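PDB 4L9P: CaaX farnesyltransferase beta subunit Ram1 from Aspergillus fumigatus, which probably provides the peptide-binding, zinc-containing subunit of the heterodimer that transfers farnesyl from farnesyl diphosphate to a cysteine near the C-terminus of target proteins. Local coordinates for residues B[250-255]-B[314-320]; B[288-292]-B[321-325]; B[308-312]-B[357-361]; B[354-358]-B[372-376]; B[401-407]-B[440-444]. All blocks are in the same frame, centred on the assembly; numbering follows the deposited sequence.

Contact 1: B[250-255]-B[314-320]; sequences DVRGAY and YAFCALA. With FII ([(3,7,11-trimethyl-dodeca-2,6,10-trienyloxycarbamoyl)-methyl]-phosphonic acid), chain Q.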
# COMPACT_ATOMS: atom_id res chain seq x y z
N ASP B 250 -5.41 -4.90 8.86
CA ASP B 250 -4.61 -3.79 8.32
C ASP B 250 -5.45 -3.08 7.30
O ASP B 250 -6.58 -3.51 7.01
CB ASP B 250 -3.23 -4.27 7.78
CG ASP B 250 -3.35 -5.22 6.62
OD1 ASP B 250 -4.15 -4.95 5.71
OD2 ASP B 250 -2.62 -6.27 6.62
N VAL B 251 -4.93 -1.96 6.81
CA VAL B 251 -5.76 -1.11 5.98
C VAL B 251 -6.11 -1.75 4.62
O VAL B 251 -7.09 -1.31 4.03
CB VAL B 251 -5.13 0.26 5.76
CG1 VAL B 251 -4.97 1.04 7.13
CG2 VAL B 251 -3.87 0.12 4.98
N ARG B 252 -5.40 -2.79 4.14
CA ARG B 252 -5.91 -3.59 3.01
C ARG B 252 -7.24 -4.14 3.29
O ARG B 252 -8.12 -4.18 2.41
CB ARG B 252 -5.09 -4.87 2.73
CG ARG B 252 -3.77 -4.54 2.33
CD ARG B 252 -3.00 -5.95 2.22
NE ARG B 252 -2.93 -6.61 3.51
CZ ARG B 252 -3.01 -7.95 3.70
NH1 ARG B 252 -3.11 -8.81 2.70
NH2 ARG B 252 -2.98 -8.37 4.89
N GLY B 253 -7.45 -4.65 4.49
CA GLY B 253 -8.73 -5.21 4.87
C GLY B 253 -9.81 -4.18 4.75
O GLY B 253 -10.85 -4.46 4.14
N ALA B 254 -9.57 -2.98 5.29
CA ALA B 254 -10.57 -1.94 5.23
C ALA B 254 -10.89 -1.55 3.77
O ALA B 254 -12.05 -1.44 3.39
CB ALA B 254 -10.11 -0.72 5.99
N TYR B 255 -9.84 -1.23 2.98
CA TYR B 255 -10.07 -0.78 1.62
C TYR B 255 -10.73 -1.87 0.77
O TYR B 255 -11.75 -1.61 0.05
CB TYR B 255 -8.71 -0.40 1.00
CG TYR B 255 -8.77 -0.22 -0.49
CD1 TYR B 255 -9.41 0.88 -1.07
CD2 TYR B 255 -8.17 -1.16 -1.31
CE1 TYR B 255 -9.48 0.99 -2.46
CE2 TYR B 255 -8.22 -1.07 -2.67
CZ TYR B 255 -8.89 0.01 -3.26
OH TYR B 255 -8.97 0.07 -4.65
N TYR B 314 -0.16 1.43 1.63
CA TYR B 314 -1.19 1.58 2.67
C TYR B 314 -1.76 2.98 2.66
O TYR B 314 -2.95 3.17 2.99
CB TYR B 314 -0.58 1.24 4.02
CG TYR B 314 -0.16 -0.22 4.10
CD1 TYR B 314 -1.08 -1.24 3.78
CD2 TYR B 314 1.06 -0.63 4.64
CE1 TYR B 314 -0.76 -2.60 3.96
CE2 TYR B 314 1.38 -1.98 4.80
CZ TYR B 314 0.49 -2.95 4.47
OH TYR B 314 0.83 -4.27 4.70
N ALA B 315 -1.00 3.99 2.23
CA ALA B 315 -1.60 5.34 2.02
C ALA B 315 -2.68 5.29 0.97
O ALA B 315 -3.77 5.90 1.15
CB ALA B 315 -0.52 6.33 1.64
N PHE B 316 -2.41 4.57 -0.14
CA PHE B 316 -3.46 4.44 -1.14
C PHE B 316 -4.72 3.80 -0.52
O PHE B 316 -5.87 4.29 -0.69
CB PHE B 316 -3.05 3.62 -2.36
CG PHE B 316 -4.20 3.40 -3.32
CD1 PHE B 316 -4.62 4.45 -4.16
CD2 PHE B 316 -4.94 2.22 -3.27
CE1 PHE B 316 -5.74 4.32 -4.96
CE2 PHE B 316 -6.07 2.05 -4.12
CZ PHE B 316 -6.49 3.12 -4.95
N CYS B 317 -4.53 2.66 0.13
CA CYS B 317 -5.72 1.98 0.70
C CYS B 317 -6.52 2.90 1.63
O CYS B 317 -7.75 2.93 1.60
CB CYS B 317 -5.26 0.76 1.51
SG CYS B 317 -4.64 -0.61 0.48
N ALA B 318 -5.82 3.61 2.52
CA ALA B 318 -6.49 4.47 3.49
C ALA B 318 -7.18 5.67 2.82
O ALA B 318 -8.31 5.99 3.18
CB ALA B 318 -5.50 4.97 4.57
N LEU B 319 -6.48 6.34 1.90
CA LEU B 319 -7.07 7.54 1.29
C LEU B 319 -8.22 7.14 0.38
O LEU B 319 -9.26 7.82 0.37
CB LEU B 319 -6.02 8.27 0.46
CG LEU B 319 -4.93 8.95 1.33
CD1 LEU B 319 -3.75 9.40 0.45
CD2 LEU B 319 -5.56 10.14 2.13
N ALA B 320 -8.08 6.04 -0.38
CA ALA B 320 -9.17 5.60 -1.23
C ALA B 320 -10.36 5.19 -0.35
O ALA B 320 -11.51 5.50 -0.65
CB ALA B 320 -8.73 4.40 -2.13
C1 FII Q . -5.35 -3.59 -2.21
C2 FII Q . -4.04 -4.17 -1.73
C6 FII Q . -4.07 -5.60 -1.39
C10 FII Q . -3.01 -3.23 -1.26
C11 FII Q . -1.67 -3.66 -0.66
C12 FII Q . -0.60 -3.57 -1.79
C15 FII Q . 0.86 -3.51 -1.36
C18 FII Q . 1.95 -3.41 -2.42
C22 FII Q . 1.14 -3.99 0.03
C23 FII Q . 2.50 -3.59 0.57
C24 FII Q . 2.84 -4.30 1.83
C27 FII Q . 4.31 -4.24 2.09
C30 FII Q . 4.76 -3.05 2.92
C34 FII Q . 4.98 -5.56 2.15
C35 FII Q . 6.39 -5.74 2.68
O36 FII Q . 7.27 -6.13 1.64
N42 FII Q . 7.32 -5.31 0.55
C43 FII Q . 8.44 -4.46 0.56
O44 FII Q . 9.28 -4.41 1.47
C45 FII Q . 8.55 -3.61 -0.69
P46 FII Q . 9.31 -1.93 -0.39
O49 FII Q . 8.62 -1.38 0.80
O50 FII Q . 10.79 -2.10 -0.28
O51 FII Q . 8.92 -1.18 -1.69
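Tyr314 lies across the start of helix 251-263: the methyl CG2 of Val251 comes obliquely to its ring, 3.3 Å from Tyr314 CD1, and Arg252 CG sits at the ring edge, 3.9 Å from Tyr314 CE1. That arginine grips Asp250 side-on through NE and NH2, the shorter bond being Arg252 NH2 to Asp250 OD2 at 2.7 Å in the guanidinium plane, and its CG and CD lie 3.8 Å from FII C11 and C6 respectively. The Tyr314 hydroxyl is hydrogen-bonded to Tyr123 of the alpha subunit and touches FII C24. Farther along, Phe316 swings its ring to the side of its own carbonyl carbon (chi1 175°), which carries the ring edge onto the face of Tyr255 in a T-shaped pair, centroids 5.3 Å apart and planes at 73°. The Tyr255 hydroxyl bonds to Ile497 O. Cys317 is wedged in the middle: its CB meets Tyr255 CB at 3.7 Å, while SG lies oblique to the same ring and 3.5 Å from FII C10, lining the isoprenoid pocket. Ala320 closes the row with CB 3.5 Å from Tyr255 CE1. The two short helical segments run at 37° to each other, neighbours in the alpha-alpha toroid whose pocket-facing sides hold the farnesyl chain of the analogue. Helix 288-293 covers Val251 and Ala318 from behind, and helices 375-384 and 338-346 pack on Leu319.

Contact 2: B[288-292]-B[321-325]; sequences LPEYL and CLCLL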
# COMPACT_ATOMS: atom_id res chain seq x y z
N LEU B 288 -14.58 3.58 11.41
CA LEU B 288 -13.61 3.33 10.32
C LEU B 288 -12.69 4.52 9.97
O LEU B 288 -11.48 4.37 9.98
CB LEU B 288 -14.34 2.86 9.06
CG LEU B 288 -13.44 2.58 7.83
CD1 LEU B 288 -12.32 1.56 8.16
CD2 LEU B 288 -14.34 2.08 6.72
N PRO B 289 -13.24 5.73 9.77
CA PRO B 289 -12.28 6.81 9.49
C PRO B 289 -11.39 7.11 10.73
O PRO B 289 -10.25 7.53 10.55
CB PRO B 289 -13.17 8.02 9.09
CG PRO B 289 -14.51 7.73 9.78
CD PRO B 289 -14.65 6.17 9.76
N GLU B 290 -11.93 6.94 11.94
CA GLU B 290 -11.10 7.11 13.13
C GLU B 290 -9.94 6.07 13.14
O GLU B 290 -8.79 6.44 13.46
CB GLU B 290 -11.96 6.94 14.39
CG GLU B 290 -13.05 8.01 14.50
CD GLU B 290 -14.37 7.63 13.88
OE1 GLU B 290 -14.44 6.69 13.08
OE2 GLU B 290 -15.38 8.29 14.20
N TYR B 291 -10.22 4.83 12.76
CA TYR B 291 -9.20 3.81 12.66
C TYR B 291 -8.15 4.26 11.63
O TYR B 291 -6.94 4.18 11.86
CB TYR B 291 -9.84 2.50 12.26
CG TYR B 291 -8.87 1.47 11.74
CD1 TYR B 291 -8.09 0.72 12.59
CD2 TYR B 291 -8.72 1.28 10.37
CE1 TYR B 291 -7.20 -0.25 12.12
CE2 TYR B 291 -7.87 0.36 9.87
CZ TYR B 291 -7.07 -0.39 10.70
OH TYR B 291 -6.28 -1.36 10.15
N LEU B 292 -8.62 4.75 10.47
CA LEU B 292 -7.63 5.14 9.46
C LEU B 292 -6.79 6.34 9.94
O LEU B 292 -5.57 6.40 9.70
CB LEU B 292 -8.34 5.50 8.16
CG LEU B 292 -9.13 4.33 7.54
CD1 LEU B 292 -10.02 4.76 6.34
CD2 LEU B 292 -8.14 3.20 7.09
N CYS B 321 -10.10 4.48 0.77
CA CYS B 321 -11.20 4.11 1.66
C CYS B 321 -11.87 5.37 2.23
O CYS B 321 -13.11 5.40 2.30
CB CYS B 321 -10.63 3.22 2.80
SG CYS B 321 -11.95 2.42 3.72
N LEU B 322 -11.09 6.40 2.62
CA LEU B 322 -11.72 7.65 3.14
C LEU B 322 -12.63 8.27 2.09
O LEU B 322 -13.72 8.74 2.42
CB LEU B 322 -10.66 8.69 3.54
CG LEU B 322 -9.98 8.37 4.87
CD1 LEU B 322 -8.87 9.41 5.07
CD2 LEU B 322 -10.92 8.39 6.09
N CYS B 323 -12.21 8.20 0.82
CA CYS B 323 -13.03 8.77 -0.24
C CYS B 323 -14.26 7.92 -0.57
O CYS B 323 -15.12 8.38 -1.35
CB CYS B 323 -12.16 9.01 -1.52
SG CYS B 323 -10.93 10.35 -1.18
N LEU B 324 -14.38 6.69 -0.07
CA LEU B 324 -15.65 5.97 -0.11
C LEU B 324 -16.64 6.41 0.98
O LEU B 324 -17.83 6.00 0.99
CB LEU B 324 -15.37 4.46 0.11
CG LEU B 324 -14.74 3.77 -1.06
CD1 LEU B 324 -14.40 2.36 -0.64
CD2 LEU B 324 -15.71 3.70 -2.24
N LEU B 325 -16.18 7.24 1.91
CA LEU B 325 -17.01 7.66 3.04
C LEU B 325 -17.66 9.03 2.89
O LEU B 325 -18.57 9.37 3.66
CB LEU B 325 -16.21 7.63 4.36
CG LEU B 325 -15.49 6.30 4.58
CD1 LEU B 325 -14.66 6.38 5.89
CD2 LEU B 325 -16.45 5.12 4.61
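Leu322 and Leu292 lie alongside each other, their branches pointing opposite ways, where helix 288-293 and the end of helix 312-323, running in broadly opposing directions, form part of the alpha-alpha toroid. The main bump is the methyl CD2 of Leu322. It lodges between Pro289 and Leu292, 3.8 Å from Pro289 CB and 3.7 Å from Leu292 CD1. In return, Leu292 CD1 fills the hollow beside Cys321 and Leu322, with Cys321 CB 3.9 Å from it. Farther along the chain, Leu325 reaches back over the proline ring: Leu325 CD1 rests 3.9 Å from Pro289 CD and touches CB as well, crossing the ring slantwise. The interface is wholly apolar, without a hydrogen bond between the segments, so interlocking branches set its fit. Helix 251-263 closes one flank through Ala254 and Met258, which touch Leu288, and helix 328-335 closes another, with Val331 on Leu322 and Tyr335 on Pro289. This layer lies behind the isoprenoid pocket, the Cys321 side chain being about 10 Å from FII. With CG tucked beside its carbonyl carbon (chi1 179°), Leu288 brings its CD2 to 3.9 Å from Cys321 SG.

Contact 3: B[308-312]-B[357-361]; sequences SEAHG and SGRTN. With FII ([(3,7,11-trimethyl-dodeca-2,6,10-trienyloxycarbamoyl)-methyl]-phosphonic acid), chain Q.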
# COMPACT_ATOMS: atom_id res chain seq x y z
N SER B 308 2.90 1.20 12.64
CA SER B 308 3.85 0.69 11.64
C SER B 308 4.40 1.82 10.77
O SER B 308 4.06 3.00 10.96
CB SER B 308 3.17 -0.42 10.84
OG SER B 308 3.10 -1.61 11.66
N GLU B 309 5.25 1.47 9.81
CA GLU B 309 5.95 2.51 9.04
C GLU B 309 5.08 3.03 7.88
O GLU B 309 4.36 2.26 7.18
CB GLU B 309 7.22 1.87 8.51
CG GLU B 309 8.10 2.84 7.67
CD GLU B 309 9.36 2.12 7.16
OE1 GLU B 309 9.46 0.85 7.26
OE2 GLU B 309 10.24 2.81 6.63
N ALA B 310 5.12 4.36 7.70
CA ALA B 310 4.35 4.93 6.56
C ALA B 310 4.73 4.27 5.25
O ALA B 310 5.95 4.11 4.96
CB ALA B 310 4.61 6.43 6.47
N HIS B 311 3.73 3.92 4.42
CA HIS B 311 4.06 3.21 3.18
C HIS B 311 3.04 3.61 2.12
O HIS B 311 1.84 3.63 2.37
CB HIS B 311 3.99 1.68 3.41
CG HIS B 311 4.66 0.90 2.34
ND1 HIS B 311 4.11 0.74 1.07
CD2 HIS B 311 5.85 0.28 2.32
CE1 HIS B 311 4.97 0.06 0.32
NE2 HIS B 311 6.04 -0.23 1.07
N GLY B 312 3.50 3.83 0.89
CA GLY B 312 2.60 4.27 -0.19
C GLY B 312 1.48 3.27 -0.45
O GLY B 312 0.36 3.72 -0.80
N SER B 357 9.10 5.61 -4.82
CA SER B 357 9.39 4.59 -3.77
C SER B 357 8.17 4.46 -2.84
O SER B 357 7.28 5.30 -2.80
CB SER B 357 10.56 5.10 -2.88
OG SER B 357 10.24 6.31 -2.21
N GLY B 358 8.16 3.36 -2.10
CA GLY B 358 7.03 3.14 -1.17
C GLY B 358 7.20 3.72 0.20
O GLY B 358 6.24 3.96 0.90
N ARG B 359 8.44 3.88 0.61
CA ARG B 359 8.73 4.39 1.97
C ARG B 359 10.11 5.01 2.00
O ARG B 359 10.94 4.81 1.09
CB ARG B 359 8.58 3.28 3.05
CG ARG B 359 9.19 1.96 2.63
CD ARG B 359 9.07 0.94 3.84
NE ARG B 359 9.26 -0.41 3.35
CZ ARG B 359 9.82 -1.38 4.09
NH1 ARG B 359 10.11 -1.18 5.39
NH2 ARG B 359 10.00 -2.57 3.54
N THR B 360 10.28 5.85 3.01
CA THR B 360 11.50 6.65 3.10
C THR B 360 12.75 5.77 3.08
O THR B 360 12.86 4.77 3.79
CB THR B 360 11.47 7.46 4.41
OG1 THR B 360 10.28 8.26 4.34
CG2 THR B 360 12.74 8.33 4.60
N ASN B 361 13.72 6.22 2.26
CA ASN B 361 15.02 5.54 2.14
C ASN B 361 14.96 4.12 1.55
O ASN B 361 15.91 3.36 1.68
CB ASN B 361 15.79 5.57 3.46
CG ASN B 361 16.62 6.84 3.60
OD1 ASN B 361 17.24 7.29 2.62
ND2 ASN B 361 16.70 7.39 4.80
C1 FII Q . -5.35 -3.59 -2.21
C2 FII Q . -4.04 -4.17 -1.73
C6 FII Q . -4.07 -5.60 -1.39
C10 FII Q . -3.01 -3.23 -1.26
C11 FII Q . -1.67 -3.66 -0.66
C12 FII Q . -0.60 -3.57 -1.79
C15 FII Q . 0.86 -3.51 -1.36
C18 FII Q . 1.95 -3.41 -2.42
C22 FII Q . 1.14 -3.99 0.03
C23 FII Q . 2.50 -3.59 0.57
C24 FII Q . 2.84 -4.30 1.83
C27 FII Q . 4.31 -4.24 2.09
C30 FII Q . 4.76 -3.05 2.92
C34 FII Q . 4.98 -5.56 2.15
C35 FII Q . 6.39 -5.74 2.68
O36 FII Q . 7.27 -6.13 1.64
N42 FII Q . 7.32 -5.31 0.55
C43 FII Q . 8.44 -4.46 0.56
O44 FII Q . 9.28 -4.41 1.47
C45 FII Q . 8.55 -3.61 -0.69
P46 FII Q . 9.31 -1.93 -0.39
O49 FII Q . 8.62 -1.38 0.80
O50 FII Q . 10.79 -2.10 -0.28
O51 FII Q . 8.92 -1.18 -1.69
O HOH W 1 7.93 6.15 4.92
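Glu309 and Arg359 stand roughly perpendicular, carboxylate and guanidinium planes 79° apart, joined by a salt bridge from Arg359 NH1 to Glu309 OE1 of 2.8 Å. The nitrogen meets the oxygen on the syn side but well out of the carboxylate plane. Ser198 and Asn197 of the alpha subunit also bind the Glu309 carboxylate and probably fix its rotation, while FII and Lys159 O of the alpha subunit hold the guanidinium as well. Arg359 places CG between its backbone N and carbonyl carbon (chi1 43°) and then runs extended, passing His311 obliquely toward the ligand. There NE donates 2.8 Å to phosphonate oxygen O49 of FII, and NH2 reaches carbonyl oxygen O44 of FII at 2.9 Å. His311 comes to the same phosphonate oxygen, with NE2 2.8 Å from FII O49. Its ring is sandwiched, Gly358 O above the centre of one face and the FII methyl C30 over the other, toward the rim. ND1 of the histidine caps the following helix at Ala313 N. The backbones are stapled by Gly312 N to Gly358 O, 2.7 Å, on a lone pair of the carbonyl, and by a water bridging Ala310 O and Thr360 N. With Lys362 and Tyr368 also bonded to FII, this basic cluster at the subunit interface is consistent with the diphosphate-binding end of the isoprenoid site in protein farnesyltransferases.

Contact 4: B[354-358]-B[372-376]; sequences GGFSG and VGNCW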
# COMPACT_ATOMS: atom_id res chain seq x y z
N GLY B 354 12.79 9.04 -11.59
CA GLY B 354 11.49 9.59 -11.94
C GLY B 354 10.32 8.85 -11.32
O GLY B 354 9.24 9.43 -11.29
N GLY B 355 10.50 7.59 -10.91
CA GLY B 355 9.41 6.86 -10.27
C GLY B 355 9.28 7.10 -8.78
O GLY B 355 9.92 8.00 -8.20
N PHE B 356 8.36 6.33 -8.20
CA PHE B 356 8.07 6.49 -6.78
C PHE B 356 8.59 5.31 -6.01
O PHE B 356 8.49 4.14 -6.40
CB PHE B 356 6.54 6.51 -6.52
CG PHE B 356 5.80 7.58 -7.29
CD1 PHE B 356 6.10 8.93 -7.13
CD2 PHE B 356 4.75 7.21 -8.09
CE1 PHE B 356 5.35 9.91 -7.81
CE2 PHE B 356 3.95 8.19 -8.72
CZ PHE B 356 4.26 9.53 -8.60
N SER B 357 9.10 5.61 -4.82
CA SER B 357 9.39 4.59 -3.77
C SER B 357 8.17 4.46 -2.84
O SER B 357 7.28 5.30 -2.80
CB SER B 357 10.56 5.10 -2.88
OG SER B 357 10.24 6.31 -2.21
N GLY B 358 8.16 3.36 -2.10
CA GLY B 358 7.03 3.14 -1.17
C GLY B 358 7.20 3.72 0.20
O GLY B 358 6.24 3.96 0.90
N VAL B 372 1.28 4.96 -5.16
CA VAL B 372 1.55 6.36 -4.86
C VAL B 372 0.86 7.25 -5.90
O VAL B 372 0.23 8.25 -5.53
CB VAL B 372 3.07 6.61 -4.80
CG1 VAL B 372 3.38 8.09 -4.70
CG2 VAL B 372 3.67 5.85 -3.59
N GLY B 373 0.97 6.91 -7.20
CA GLY B 373 0.45 7.82 -8.26
C GLY B 373 -1.02 8.13 -8.05
O GLY B 373 -1.45 9.28 -8.18
N ASN B 374 -1.83 7.12 -7.71
CA ASN B 374 -3.26 7.33 -7.56
C ASN B 374 -3.64 7.90 -6.22
O ASN B 374 -4.84 8.25 -6.02
CB ASN B 374 -4.06 6.07 -7.91
CG ASN B 374 -4.38 6.03 -9.41
OD1 ASN B 374 -4.76 7.09 -9.99
ND2 ASN B 374 -4.32 4.85 -10.02
N CYS B 375 -2.67 8.09 -5.30
CA CYS B 375 -2.97 8.97 -4.16
C CYS B 375 -3.15 10.41 -4.63
O CYS B 375 -3.88 11.20 -3.98
CB CYS B 375 -1.87 8.99 -3.11
SG CYS B 375 -1.79 7.44 -2.15
N TRP B 376 -2.48 10.79 -5.72
CA TRP B 376 -2.49 12.20 -6.11
C TRP B 376 -3.87 12.77 -6.50
O TRP B 376 -4.23 13.86 -6.02
CB TRP B 376 -1.43 12.50 -7.19
CG TRP B 376 -0.06 12.54 -6.54
CD1 TRP B 376 1.01 11.63 -6.71
CD2 TRP B 376 0.41 13.51 -5.58
NE1 TRP B 376 2.09 12.03 -5.93
CE2 TRP B 376 1.76 13.16 -5.23
CE3 TRP B 376 -0.17 14.64 -4.97
CZ2 TRP B 376 2.52 13.89 -4.32
CZ3 TRP B 376 0.58 15.37 -4.02
CH2 TRP B 376 1.92 14.99 -3.73
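Apolar packing of Phe356 on Val372 and Gly373 ties the loop after helix 338-346 to the turn that leads into helix 375-384, deep inside the beta subunit. The methyl CG1 of Val372 sits over one face of the phenyl ring in a CH-pi contact, 3.7 Å from the ring centroid and 15° off its normal, offset toward the rim on the side of CG. Val372 reaches this place because CG1 stands opposite its backbone N (chi1 171°), and the same rotation sends the other branch to the neighbouring backbone, where Val372 CG2 lies 3.7 Å from Ser357 O. Farther out, the ring approaches the glycine, with Phe356 CE2 3.5 Å from Gly373 CA. Beyond this, Phe356 CZ comes to the edge of the indole of Trp376, a looser approach of 4.3 Å to Trp376 NE1, with the phenyl and five-membered rings inclined at 39°. Gly-Gly-Phe sequences of this kind are familiar from the repeats of prenyltransferase beta subunits, whose helices build the alpha-alpha toroid. Here the phenylalanine stands behind the metal centre: its backbone is hydrogen-bonded to that of Asp365, a zinc ligand, and its side chain is about 10 Å from the zinc ion. Next to it, Ser357 turns its CB away from the turn and its OG bonds to Arg348 NH1. The turn is braced by its own backbone bonds, Cys375 N to Val372 O at 2.9 Å and Trp376 N to Gly373 O at 3.1 Å, while Trp376 also packs on Leu342 and Leu345 of helix 338-346 and stacks on Tyr401.

Contact 5: B[401-407]-B[440-444]; sequences YSREGLT and GLSTV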
# COMPACT_ATOMS: atom_id res chain seq x y z
N TYR B 401 3.14 16.56 -8.30
CA TYR B 401 4.27 15.66 -8.50
C TYR B 401 4.66 15.85 -9.98
O TYR B 401 4.01 16.59 -10.73
CB TYR B 401 3.89 14.18 -8.25
CG TYR B 401 2.86 13.67 -9.22
CD1 TYR B 401 1.53 13.98 -9.11
CD2 TYR B 401 3.27 12.82 -10.25
CE1 TYR B 401 0.58 13.51 -10.03
CE2 TYR B 401 2.32 12.30 -11.17
CZ TYR B 401 0.98 12.64 -11.06
OH TYR B 401 0.08 12.12 -12.01
N SER B 402 5.72 15.16 -10.41
CA SER B 402 6.22 15.25 -11.79
C SER B 402 5.64 14.14 -12.65
O SER B 402 6.10 12.98 -12.61
CB SER B 402 7.77 15.20 -11.80
OG SER B 402 8.20 15.17 -13.16
N ARG B 403 4.69 14.50 -13.52
CA ARG B 403 4.18 13.52 -14.48
C ARG B 403 5.26 13.11 -15.47
O ARG B 403 5.33 11.94 -15.87
CB ARG B 403 2.95 14.09 -15.22
CG ARG B 403 1.69 14.22 -14.33
CD ARG B 403 0.42 14.66 -15.22
NE ARG B 403 0.58 15.90 -15.91
CZ ARG B 403 0.44 16.06 -17.22
NH1 ARG B 403 0.02 15.05 -18.05
NH2 ARG B 403 0.62 17.27 -17.70
N GLU B 404 6.13 14.05 -15.83
CA GLU B 404 7.23 13.73 -16.75
C GLU B 404 8.10 12.64 -16.11
O GLU B 404 8.45 11.67 -16.77
CB GLU B 404 8.10 14.99 -16.98
CG GLU B 404 9.37 14.66 -17.75
CD GLU B 404 10.23 15.85 -18.17
OE1 GLU B 404 9.92 16.97 -17.73
OE2 GLU B 404 11.14 15.63 -19.00
N GLY B 405 8.52 12.85 -14.85
CA GLY B 405 9.39 11.86 -14.21
C GLY B 405 8.77 10.47 -14.16
O GLY B 405 9.40 9.46 -14.48
N LEU B 406 7.50 10.41 -13.79
CA LEU B 406 6.86 9.10 -13.67
C LEU B 406 6.77 8.41 -15.02
O LEU B 406 6.95 7.20 -15.15
CB LEU B 406 5.49 9.25 -13.00
CG LEU B 406 4.77 7.93 -12.80
CD1 LEU B 406 5.59 7.01 -11.90
CD2 LEU B 406 3.32 8.15 -12.26
N THR B 407 6.43 9.23 -16.03
CA THR B 407 6.27 8.70 -17.37
C THR B 407 7.62 8.18 -17.92
O THR B 407 7.68 7.10 -18.53
CB THR B 407 5.74 9.78 -18.30
OG1 THR B 407 4.46 10.17 -17.82
CG2 THR B 407 5.54 9.20 -19.70
N GLY B 440 -0.63 3.42 -13.48
CA GLY B 440 0.01 4.70 -13.24
C GLY B 440 0.25 5.53 -14.49
O GLY B 440 0.08 6.75 -14.43
N LEU B 441 0.63 4.88 -15.60
CA LEU B 441 0.77 5.62 -16.84
C LEU B 441 -0.60 6.22 -17.22
O LEU B 441 -0.68 7.37 -17.69
CB LEU B 441 1.28 4.67 -17.90
CG LEU B 441 1.51 5.40 -19.28
CD1 LEU B 441 2.49 6.60 -19.22
CD2 LEU B 441 2.01 4.31 -20.26
N SER B 442 -1.67 5.46 -17.02
CA SER B 442 -3.00 6.02 -17.36
C SER B 442 -3.27 7.25 -16.51
O SER B 442 -3.78 8.27 -17.00
CB SER B 442 -4.09 4.98 -17.24
OG SER B 442 -5.34 5.60 -17.61
N THR B 443 -2.99 7.19 -15.19
CA THR B 443 -3.29 8.32 -14.30
C THR B 443 -2.68 9.62 -14.80
O THR B 443 -3.31 10.68 -14.75
CB THR B 443 -2.68 8.04 -12.89
OG1 THR B 443 -3.30 6.88 -12.35
CG2 THR B 443 -2.77 9.24 -11.90
N VAL B 444 -1.44 9.55 -15.30
CA VAL B 444 -0.80 10.79 -15.76
C VAL B 444 -1.45 11.37 -17.02
O VAL B 444 -1.22 12.55 -17.35
CB VAL B 444 0.72 10.67 -16.01
CG1 VAL B 444 1.49 10.14 -14.79
CG2 VAL B 444 1.07 9.88 -17.22
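The carbonyl O of Arg403 is gripped twice by Thr407, which also packs on Val444 across the contact. In addition to the helical N-H bond from Thr407 N, Thr407 OG1 donates to Arg403 O at 2.8 Å, coming from above the carbonyl plane and not on a lone pair. That leaves Thr407 OG1 held 3.5 Å from Val444 CG2. The Arg403 side chain runs alongside Val444 and, bent at chi3 (-59°), brings NH1 round to Val444 O, a 2.9 Å bond that enters nearly along the C=O axis and lies close to the guanidinium plane. Arg403 NE is taken by a salt bridge to Asp481, so the guanidinium is fixed from two directions. Val444 is the central plug: its CG1 is 3.7 Å from Tyr401 OH, at the edge of the tyrosine, and also 3.7 Å from Leu406 CD2. One turn after Arg403, Thr407 CG2 meets Leu441 CD1 at 4.0 Å. At the start of helix 403-413, Ser402 is the N-cap, its OG accepting from Gly405 N. The short helical segments run almost antiparallel, at 152°, as expected of successive helices paired in an alpha-alpha toroid.

From the N terminus, the segments 250-255, 288-292 and 308-312 open contacts 1, 2 and 3 before any of them closes. Contact 1 then closes on 314-320 and contact 2 directly after it on 321-325, so all three cross, and helices 251-263, 288-293 and 312-323 become one bundle, with Val251 and Ala318 touching Leu292. Contact 4 opens at 354-358, on the stretch where contact 3 ends at 357-361, sharing Ser357 and Gly358, and soon closes at 372-376, with Cys375 packed on Phe316 of contact 1. Contact 5 follows in series, closing a loop of 32 residues, and joins contact 4 through Trp376 against Tyr401 and Phe356 against Leu406. Contacts 1 and 3 both touch FII.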